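Local atomic coordinates of beta-hydroxyacyl-(Acyl-carrier-protein) dehydratase FabA/FabZ (Xenorhabdus doucetiae, PDB entry 6QSR), a protein that forms part of the dehydratase heterocomplex ApeI:P of aryl polyene pigment biosynthesis, a type II polyketide synthase pathway, and probably acts as a dehydrating lyase. Residues B[52-57]-B[87-92]; B[112-117]-B[157-162]; B[126-131]-B[146-151]. All coordinates share one frame; numbering follows the deposited sequence. Where two conformers were deposited one is given.

How the interactions relate
From the N terminus, strand 51-57 comes first, and segment 87-92 of helix 79-97 meets it, 30 residues on at the closest ends, which closes interaction 1. The chain then enters strand 107-116, whose segment 112-117 pairs in interaction 2 with segment 157-162 of strand 152-162, 40 residues apart at the closest ends. Within that excursion strands 126-133 and 140-149 pair, so interaction 3 lies nested between the two halves of interaction 2, while interaction 1 precedes both. All three reach one curled antiparallel sheet. Interaction 1 sets the helix against it, and I87 carries this packing on to L159 and T161 of interaction 2. Interactions 1 and 3 meet where strands 51-57 and 126-133 are neighbours.

Interaction 1. Residues B[52-57]-B[87-92]; sequences VHCQVT and IGVWSG
The sulfur of C54 is the heteroatom of this contact: SG rests on V89, nearest to CG1 at 3.9 Å, with CB and CG2 of V89 about as close. The thiol takes this place with SG beside its own backbone N and anti to the carbonyl carbon (chi1 -68°), which tips it from the strand onto the valine. No hydrogen bond crosses between the two segments, so the contact rests on shape and dispersion. V52 forms its other half. CG1 of V52 lies 3.8 Å from CB of W90, while CG2 of V52 reaches CG1 of V89 at 4.2 Å; V52 and V89 meet at about a right angle. CG1 is the branch held between the backbone N and the carbonyl carbon (chi1 57°), leaving CG2 for the neighbouring valine. The indole of W90 is met at its edge rather than over a face: CB of V52 stands near the ring plane, 4.2 Å from CD1. V52 thus fits against the stem of W90 and the start of its ring, with V89 completing a small apolar patch that is buried throughout. The axes of the two short segments approach to 8.2 Å and make an angle of 123°, so the helix runs across the strand.

This is the packing of a hotdog fold, in which a curled antiparallel sheet wraps a long helix. Strand 51-57 lies between strands 43-48 and 126-133 in the sheet. Helix 79-97 sets V89 against V44 and W90 against V47 of the former, and F143 of strand 140-149 meets the W90 ring edge-to-face. On another side of the helix, I87 packs on L159 and T161 of strand 152-162.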
loop_
_atom_site.group_PDB
_atom_site.type_symbol
_atom_site.label_atom_id
_atom_site.label_comp_id
_atom_site.label_asym_id
_atom_site.label_seq_id
_atom_site.Cartn_x
_atom_site.Cartn_y
_atom_site.Cartn_z
ATOM N N VAL B 52 -7.108 16.548 1.866
ATOM C CA VAL B 52 -5.661 16.664 1.739
ATOM C C VAL B 52 -5.243 16.491 0.280
ATOM O O VAL B 52 -5.779 15.626 -0.433
ATOM C CB VAL B 52 -4.906 15.679 2.684
ATOM C CG1 VAL B 52 -5.314 14.227 2.438
ATOM C CG2 VAL B 52 -3.396 15.839 2.552
ATOM N N HIS B 53 -4.316 17.344 -0.151
ATOM C CA HIS B 53 -3.711 17.295 -1.479
ATOM C C HIS B 53 -2.193 17.234 -1.305
ATOM O O HIS B 53 -1.585 18.137 -0.702
ATOM C CB HIS B 53 -4.097 18.542 -2.267
ATOM C CG HIS B 53 -3.562 18.590 -3.670
ATOM N ND1 HIS B 53 -3.822 19.650 -4.509
ATOM C CD2 HIS B 53 -2.805 17.725 -4.388
ATOM C CE1 HIS B 53 -3.234 19.447 -5.675
ATOM N NE2 HIS B 53 -2.617 18.283 -5.631
ATOM N N CYS B 54 -1.605 16.164 -1.845
ATOM C CA CYS B 54 -0.164 15.952 -1.867
ATOM C C CYS B 54 0.278 15.618 -3.282
ATOM O O CYS B 54 -0.528 15.213 -4.130
ATOM C CB CYS B 54 0.243 14.803 -0.944
ATOM S SG CYS B 54 0.016 15.130 0.811
ATOM N N GLN B 55 1.575 15.751 -3.511
ATOM C CA GLN B 55 2.138 15.624 -4.833
ATOM C C GLN B 55 3.408 14.789 -4.817
ATOM O O GLN B 55 4.149 14.773 -3.832
ATOM C CB GLN B 55 2.416 17.020 -5.401
ATOM C CG GLN B 55 2.532 17.066 -6.908
ATOM C CD GLN B 55 2.536 18.487 -7.448
ATOM O OE1 GLN B 55 3.514 19.208 -7.292
ATOM N NE2 GLN B 55 1.447 18.885 -8.104
ATOM N N VAL B 56 3.642 14.084 -5.919
ATOM C CA VAL B 56 4.855 13.299 -6.088
ATOM C C VAL B 56 5.120 13.077 -7.567
ATOM O O VAL B 56 4.178 12.964 -8.350
ATOM C CB VAL B 56 4.757 11.953 -5.333
ATOM C CG1 VAL B 56 3.703 11.032 -5.945
ATOM C CG2 VAL B 56 6.119 11.272 -5.276
ATOM N N THR B 57 6.397 13.008 -7.939
ATOM C CA THR B 57 6.788 12.879 -9.347
ATOM C C THR B 57 7.443 11.510 -9.571
ATOM O O THR B 57 8.250 11.059 -8.764
ATOM C CB THR B 57 7.699 14.059 -9.774
ATOM O OG1 THR B 57 6.988 15.287 -9.582
ATOM C CG2 THR B 57 8.116 13.962 -11.247
ATOM N N ILE B 87 -3.436 10.289 3.491
ATOM C CA ILE B 87 -4.308 10.242 4.662
ATOM C C ILE B 87 -3.448 10.423 5.915
ATOM O O ILE B 87 -3.844 11.126 6.855
ATOM C CB ILE B 87 -5.124 8.917 4.740
ATOM C CG1 ILE B 87 -6.100 8.798 3.562
ATOM C CG2 ILE B 87 -5.899 8.836 6.058
ATOM C CD1 ILE B 87 -6.587 7.381 3.318
ATOM N N GLY B 88 -2.280 9.780 5.922
ATOM C CA GLY B 88 -1.277 9.965 6.972
ATOM C C GLY B 88 -0.833 11.404 7.177
ATOM O O GLY B 88 -0.681 11.849 8.321
ATOM N N VAL B 89 -0.631 12.126 6.074
ATOM C CA VAL B 89 -0.279 13.547 6.111
ATOM C C VAL B 89 -1.427 14.352 6.734
ATOM O O VAL B 89 -1.188 15.192 7.605
ATOM C CB VAL B 89 0.070 14.091 4.704
ATOM C CG1 VAL B 89 0.158 15.616 4.695
ATOM C CG2 VAL B 89 1.377 13.477 4.196
ATOM N N TRP B 90 -2.659 14.092 6.286
ATOM C CA TRP B 90 -3.852 14.700 6.881
ATOM C C TRP B 90 -3.879 14.588 8.408
ATOM O O TRP B 90 -4.012 15.604 9.095
ATOM C CB TRP B 90 -5.133 14.114 6.281
ATOM C CG TRP B 90 -6.382 14.752 6.795
ATOM C CD1 TRP B 90 -7.006 15.856 6.292
ATOM C CD2 TRP B 90 -7.157 14.324 7.915
ATOM N NE1 TRP B 90 -8.129 16.134 7.025
ATOM C CE2 TRP B 90 -8.241 15.215 8.036
ATOM C CE3 TRP B 90 -7.029 13.282 8.845
ATOM C CZ2 TRP B 90 -9.199 15.094 9.049
ATOM C CZ3 TRP B 90 -7.987 13.153 9.843
ATOM C CH2 TRP B 90 -9.054 14.060 9.943
ATOM N N SER B 91 -3.740 13.368 8.932
ATOM C CA SER B 91 -3.808 13.164 10.379
ATOM C C SER B 91 -2.605 13.775 11.086
ATOM O O SER B 91 -2.755 14.343 12.168
ATOM C CB SER B 91 -3.957 11.685 10.743
ATOM O OG SER B 91 -2.926 10.913 10.170
ATOM N N GLY B 92 -1.430 13.688 10.464
ATOM C CA GLY B 92 -0.219 14.314 10.996
ATOM C C GLY B 92 -0.306 15.820 11.160
ATOM O O GLY B 92 0.090 16.353 12.200
#

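Interaction 2. Residues B[112-117]-B[157-162]; sequences RAVRCQ and GRLNTY
V114 and G157 form the tight part of this contact, their CA atoms only 4.1 Å apart. Without a side chain, G157 lets strand 112-116 come in close, and its CA approaches O of A113 at 3.5 Å in a CA-H...O contact. CG2 of V114 also packs on CD1 of L159, 4.2 Å away, joining the strands to the apolar layer that M83 of helix 79-97 covers. The backbone departs from regular pairing here. R112 pairs with R158, and R115 bonds to T156, so A113 and V114 together stand opposite G157 alone, as in a beta bulge; A113 has positive phi (45°). At the R112-R158 pair both backbone bonds lie in the carbonyl plane, N of R112 to O of R158 at 2.9 Å and N of R158 to O of R112 at 3.1 Å.

On the loose side, the side chains of R112 and R158 leave the same face of the sheet toward solvent, R158 extended and R112 bent at chi3 (82°), and their NH1 atoms end 4.3 Å apart. R115, by contrast, is held at the subunit interface: a face of its guanidinium lies over CB of A113, 3.7 Å from the plane, and its NH2 makes a salt bridge with E66 of the neighbouring subunit. Strand 107-116 continues the sheet into that subunit, the cross-interface pairing familiar from hotdog dimers. Chemically, the bare G157 leaves room for V114 and allows the close approach, whereas the two like charges probably repel mildly, partly offset by solvent and by a long, weak ion pair from R158 to E144.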
loop_
_atom_site.group_PDB
_atom_site.type_symbol
_atom_site.label_atom_id
_atom_site.label_comp_id
_atom_site.label_asym_id
_atom_site.label_seq_id
_atom_site.Cartn_x
_atom_site.Cartn_y
_atom_site.Cartn_z
ATOM N N ARG B 112 -11.152 -0.346 -1.307
ATOM C CA ARG B 112 -12.350 -0.724 -2.027
ATOM C C ARG B 112 -12.363 0.003 -3.352
ATOM O O ARG B 112 -12.192 1.222 -3.380
ATOM C CB ARG B 112 -13.597 -0.321 -1.236
ATOM C CG ARG B 112 -13.858 -1.187 -0.021
ATOM C CD ARG B 112 -15.048 -0.681 0.789
ATOM N NE ARG B 112 -16.318 -1.142 0.220
ATOM C CZ ARG B 112 -17.497 -0.522 0.335
ATOM N NH1 ARG B 112 -17.633 0.627 1.006
ATOM N NH2 ARG B 112 -18.569 -1.064 -0.239
ATOM N N ALA B 113 -12.551 -0.760 -4.430
ATOM C CA ALA B 113 -12.633 -0.244 -5.797
ATOM C C ALA B 113 -11.547 0.789 -6.122
ATOM O O ALA B 113 -11.803 1.900 -6.612
ATOM C CB ALA B 113 -14.029 0.272 -6.070
ATOM N N VAL B 114 -10.312 0.403 -5.824
ATOM C CA VAL B 114 -9.160 1.202 -6.216
ATOM C C VAL B 114 -8.900 0.866 -7.685
ATOM O O VAL B 114 -8.242 -0.113 -7.997
ATOM C CB VAL B 114 -7.952 0.970 -5.289
ATOM C CG1 VAL B 114 -6.796 1.875 -5.694
ATOM C CG2 VAL B 114 -8.369 1.216 -3.844
ATOM N N ARG B 115 -9.464 1.681 -8.579
ATOM C CA ARG B 115 -9.467 1.402 -10.015
ATOM C C ARG B 115 -8.537 2.367 -10.741
ATOM O O ARG B 115 -8.642 3.577 -10.564
ATOM C CB ARG B 115 -10.894 1.505 -10.564
ATOM C CG ARG B 115 -11.848 0.541 -9.873
ATOM C CD ARG B 115 -13.057 0.216 -10.711
ATOM N NE ARG B 115 -13.857 -0.834 -10.074
ATOM C CZ ARG B 115 -15.054 -0.678 -9.508
ATOM N NH1 ARG B 115 -15.676 0.506 -9.480
ATOM N NH2 ARG B 115 -15.653 -1.736 -8.971
ATOM N N CYS B 116 -7.637 1.803 -11.545
ATOM C CA CYS B 116 -6.604 2.561 -12.241
ATOM C C CYS B 116 -6.890 2.534 -13.743
ATOM O O CYS B 116 -7.192 1.486 -14.293
ATOM C CB CYS B 116 -5.231 1.951 -11.926
ATOM S SG CYS B 116 -3.816 3.055 -12.144
ATOM N N GLN B 117 -6.773 3.692 -14.389
ATOM C CA GLN B 117 -6.962 3.798 -15.834
ATOM C C GLN B 117 -5.748 3.282 -16.613
ATOM O O GLN B 117 -5.859 3.003 -17.807
ATOM C CB GLN B 117 -7.221 5.256 -16.221
ATOM C CG GLN B 117 -8.479 5.846 -15.603
ATOM C CD GLN B 117 -9.739 5.150 -16.067
ATOM O OE1 GLN B 117 -9.785 4.589 -17.160
ATOM N NE2 GLN B 117 -10.771 5.184 -15.239
ATOM N N GLY B 157 -10.796 5.629 -5.632
ATOM C CA GLY B 157 -10.802 4.601 -4.596
ATOM C C GLY B 157 -11.300 5.060 -3.241
ATOM O O GLY B 157 -11.430 6.267 -3.000
ATOM N N ARG B 158 -11.579 4.087 -2.363
ATOM C CA ARG B 158 -11.813 4.343 -0.938
ATOM C C ARG B 158 -10.842 3.526 -0.104
ATOM O O ARG B 158 -10.604 2.347 -0.398
ATOM C CB ARG B 158 -13.240 3.997 -0.525
ATOM C CG ARG B 158 -14.281 4.959 -1.060
ATOM C CD ARG B 158 -15.623 4.742 -0.382
ATOM N NE ARG B 158 -16.630 5.660 -0.904
ATOM C CZ ARG B 158 -17.910 5.677 -0.536
ATOM N NH1 ARG B 158 -18.374 4.809 0.365
ATOM N NH2 ARG B 158 -18.733 6.567 -1.082
ATOM N N LEU B 159 -10.285 4.164 0.927
ATOM C CA LEU B 159 -9.329 3.544 1.847
ATOM C C LEU B 159 -9.795 3.654 3.296
ATOM O O LEU B 159 -10.395 4.658 3.685
ATOM C CB LEU B 159 -7.951 4.220 1.733
ATOM C CG LEU B 159 -7.001 3.676 0.674
ATOM C CD1 LEU B 159 -7.558 3.953 -0.707
ATOM C CD2 LEU B 159 -5.624 4.298 0.804
ATOM N N ASN B 160 -9.479 2.625 4.086
ATOM C CA ASN B 160 -9.682 2.637 5.534
ATOM C C ASN B 160 -8.338 2.471 6.234
ATOM O O ASN B 160 -7.544 1.604 5.864
ATOM C CB ASN B 160 -10.648 1.524 5.953
ATOM C CG ASN B 160 -12.061 1.763 5.453
ATOM O OD1 ASN B 160 -12.564 2.881 5.489
ATOM N ND2 ASN B 160 -12.708 0.708 4.985
ATOM N N THR B 161 -8.097 3.304 7.246
ATOM C CA THR B 161 -6.819 3.346 7.961
ATOM C C THR B 161 -7.009 3.233 9.469
ATOM O O THR B 161 -8.115 3.384 9.979
ATOM C CB THR B 161 -6.083 4.660 7.673
ATOM O OG1 THR B 161 -6.972 5.757 7.909
ATOM C CG2 THR B 161 -5.581 4.688 6.227
ATOM N N TYR B 162 -5.906 2.975 10.165
ATOM C CA TYR B 162 -5.903 2.718 11.606
ATOM C C TYR B 162 -4.560 3.184 12.150
ATOM O O TYR B 162 -3.512 2.891 11.567
ATOM C CB TYR B 162 -6.146 1.222 11.833
ATOM C CG TYR B 162 -6.010 0.650 13.240
ATOM C CD1 TYR B 162 -6.445 1.345 14.374
ATOM C CD2 TYR B 162 -5.509 -0.646 13.417
ATOM C CE1 TYR B 162 -6.333 0.779 15.644
ATOM C CE2 TYR B 162 -5.399 -1.217 14.672
ATOM C CZ TYR B 162 -5.814 -0.511 15.780
ATOM O OH TYR B 162 -5.688 -1.106 17.017
#

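Interaction 3. Residues B[126-131]-B[146-151]; sequences VLDIQM and EISCYG
I129 and I147 lie side by side at the apolar centre, pointing the same way, with CG1 of I129 4.1 Å from CG1 of I147. The other branch of I147, CG2, sits anti to the backbone N and touches CB of L127 at 4.2 Å; L127 in turn reaches CB of C149 with CD2. This face is turned to helix 79-97, where A86 meets I129 and A79 meets I147.

The backbones beside it form a regular antiparallel ladder. D128 with S148 and Q130 with E146 are hydrogen-bonded pairs, and I129 with I147 is the non-hydrogen-bonded pair between them. The bond from N of D128 to O of S148 is 2.8 Å long and almost straight (174°). Beside the middle pair, CA of I147 adds a CA-H...O contact of 3.3 Å to O of D128.

The opposite face carries D128, Q130, E146 and S148. Q130 and E146 extend in the same direction with their amide and carboxylate planes steeply inclined (81°), not joined directly: NE2 of Q130 instead donates to a water that also bonds OG of S148 and probably, among competing acceptors, O of D128. A second water links OG of S148 with OD2 of D128, 2.7 Å from the water, and with N of G151. A third, 2.9 Å from OD2, ties it to O of V126 and N of Y150, bridging the strand edge to the turn after C149.

The remaining oxygen, OD1 of D128, accepts from NE2 of both Q55 and H53. Each carboxylate oxygen thus has two donors, consistent with a deprotonated D128 held by two side chains of strand 51-57 and by waters leading to S148, Y150 and G151, and would probably favour positive charge on H53.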
loop_
_atom_site.group_PDB
_atom_site.type_symbol
_atom_site.label_atom_id
_atom_site.label_comp_id
_atom_site.label_asym_id
_atom_site.label_seq_id
_atom_site.Cartn_x
_atom_site.Cartn_y
_atom_site.Cartn_z
ATOM N N VAL B 126 3.837 13.869 -13.026
ATOM C CA VAL B 126 3.591 14.589 -11.781
ATOM C C VAL B 126 2.217 14.163 -11.281
ATOM O O VAL B 126 1.209 14.424 -11.932
ATOM C CB VAL B 126 3.681 16.113 -11.991
ATOM C CG1 VAL B 126 3.422 16.867 -10.691
ATOM C CG2 VAL B 126 5.056 16.457 -12.538
ATOM N N LEU B 127 2.193 13.455 -10.150
ATOM C CA LEU B 127 0.961 12.870 -9.617
ATOM C C LEU B 127 0.368 13.709 -8.485
ATOM O O LEU B 127 1.061 14.044 -7.527
ATOM C CB LEU B 127 1.235 11.434 -9.134
ATOM C CG LEU B 127 1.676 10.460 -10.236
ATOM C CD1 LEU B 127 1.812 9.069 -9.654
ATOM C CD2 LEU B 127 0.705 10.448 -11.415
ATOM N N ASP B 128 -0.913 14.042 -8.607
ATOM C CA ASP B 128 -1.656 14.749 -7.551
ATOM C C ASP B 128 -2.520 13.751 -6.806
ATOM O O ASP B 128 -3.407 13.132 -7.399
ATOM C CB ASP B 128 -2.528 15.862 -8.135
ATOM C CG ASP B 128 -1.707 17.032 -8.636
ATOM O OD1 ASP B 128 -0.918 17.590 -7.842
ATOM O OD2 ASP B 128 -1.844 17.386 -9.827
ATOM N N ILE B 129 -2.250 13.587 -5.510
ATOM C CA ILE B 129 -3.014 12.673 -4.672
ATOM C C ILE B 129 -3.957 13.505 -3.789
ATOM O O ILE B 129 -3.507 14.275 -2.941
ATOM C CB ILE B 129 -2.085 11.762 -3.843
ATOM C CG1 ILE B 129 -1.172 10.939 -4.775
ATOM C CG2 ILE B 129 -2.897 10.805 -2.983
ATOM C CD1 ILE B 129 0.150 11.590 -5.095
ATOM N N GLN B 130 -5.261 13.361 -4.020
ATOM C CA GLN B 130 -6.284 14.181 -3.346
ATOM C C GLN B 130 -7.270 13.269 -2.624
ATOM O O GLN B 130 -7.982 12.493 -3.272
ATOM C CB GLN B 130 -7.000 15.075 -4.362
ATOM C CG GLN B 130 -6.152 16.253 -4.825
ATOM C CD GLN B 130 -6.860 17.156 -5.823
ATOM O OE1 GLN B 130 -7.634 18.043 -5.442
ATOM N NE2 GLN B 130 -6.580 16.953 -7.107
ATOM N N MET B 131 -7.286 13.345 -1.289
ATOM C CA MET B 131 -8.160 12.509 -0.445
ATOM C C MET B 131 -9.225 13.367 0.264
ATOM O O MET B 131 -8.919 14.457 0.760
ATOM C CB MET B 131 -7.344 11.732 0.596
ATOM C CG MET B 131 -6.154 10.935 0.050
ATOM S SD MET B 131 -6.657 9.734 -1.197
ATOM C CE MET B 131 -7.465 8.482 -0.195
ATOM N N GLU B 146 -8.531 10.262 -5.054
ATOM C CA GLU B 146 -8.283 10.399 -6.477
ATOM C C GLU B 146 -6.800 10.703 -6.724
ATOM O O GLU B 146 -6.222 11.564 -6.046
ATOM C CB GLU B 146 -9.180 11.509 -7.015
ATOM C CG GLU B 146 -8.964 11.928 -8.455
ATOM C CD GLU B 146 -9.709 13.212 -8.757
ATOM O OE1 GLU B 146 -9.042 14.259 -8.924
ATOM O OE2 GLU B 146 -10.960 13.176 -8.788
ATOM N N ILE B 147 -6.191 9.968 -7.660
ATOM C CA ILE B 147 -4.892 10.329 -8.231
ATOM C C ILE B 147 -5.135 10.874 -9.636
ATOM O O ILE B 147 -5.777 10.220 -10.462
ATOM C CB ILE B 147 -3.893 9.156 -8.261
ATOM C CG1 ILE B 147 -3.741 8.570 -6.854
ATOM C CG2 ILE B 147 -2.525 9.610 -8.785
ATOM C CD1 ILE B 147 -2.675 7.512 -6.717
ATOM N N SER B 148 -4.610 12.070 -9.885
ATOM C CA SER B 148 -4.707 12.731 -11.177
ATOM C C SER B 148 -3.337 13.222 -11.649
ATOM O O SER B 148 -2.389 13.348 -10.858
ATOM C CB SER B 148 -5.704 13.888 -11.098
ATOM O OG SER B 148 -5.248 14.908 -10.225
ATOM N N CYS B 149 -3.241 13.470 -12.953
ATOM C CA CYS B 149 -2.039 14.014 -13.570
ATOM C C CYS B 149 -2.484 15.113 -14.517
ATOM O O CYS B 149 -3.176 14.829 -15.501
ATOM C CB CYS B 149 -1.263 12.934 -14.333
ATOM S SG CYS B 149 0.209 13.591 -15.154
ATOM N N TYR B 150 -2.100 16.351 -14.203
ATOM C CA TYR B 150 -2.590 17.560 -14.912
ATOM C C TYR B 150 -4.114 17.564 -15.152
ATOM O O TYR B 150 -4.601 17.823 -16.263
ATOM C CB TYR B 150 -1.781 17.776 -16.200
ATOM C CG TYR B 150 -0.434 18.416 -15.947
ATOM C CD1 TYR B 150 -0.310 19.803 -15.893
ATOM C CD2 TYR B 150 0.712 17.642 -15.745
ATOM C CE1 TYR B 150 0.915 20.408 -15.653
ATOM C CE2 TYR B 150 1.946 18.239 -15.502
ATOM C CZ TYR B 150 2.039 19.623 -15.458
ATOM O OH TYR B 150 3.249 20.237 -15.224
ATOM N N GLY B 151 -4.859 17.257 -14.092
ATOM C CA GLY B 151 -6.321 17.248 -14.135
ATOM C C GLY B 151 -6.984 15.984 -14.664
ATOM O O GLY B 151 -8.189 15.817 -14.494
HETATM O O HOH W 1 -0.146 16.861 -12.114
HETATM O O HOH W 2 -3.855 16.808 -11.551
HETATM O O HOH W 3 -6.077 14.216 -7.704
#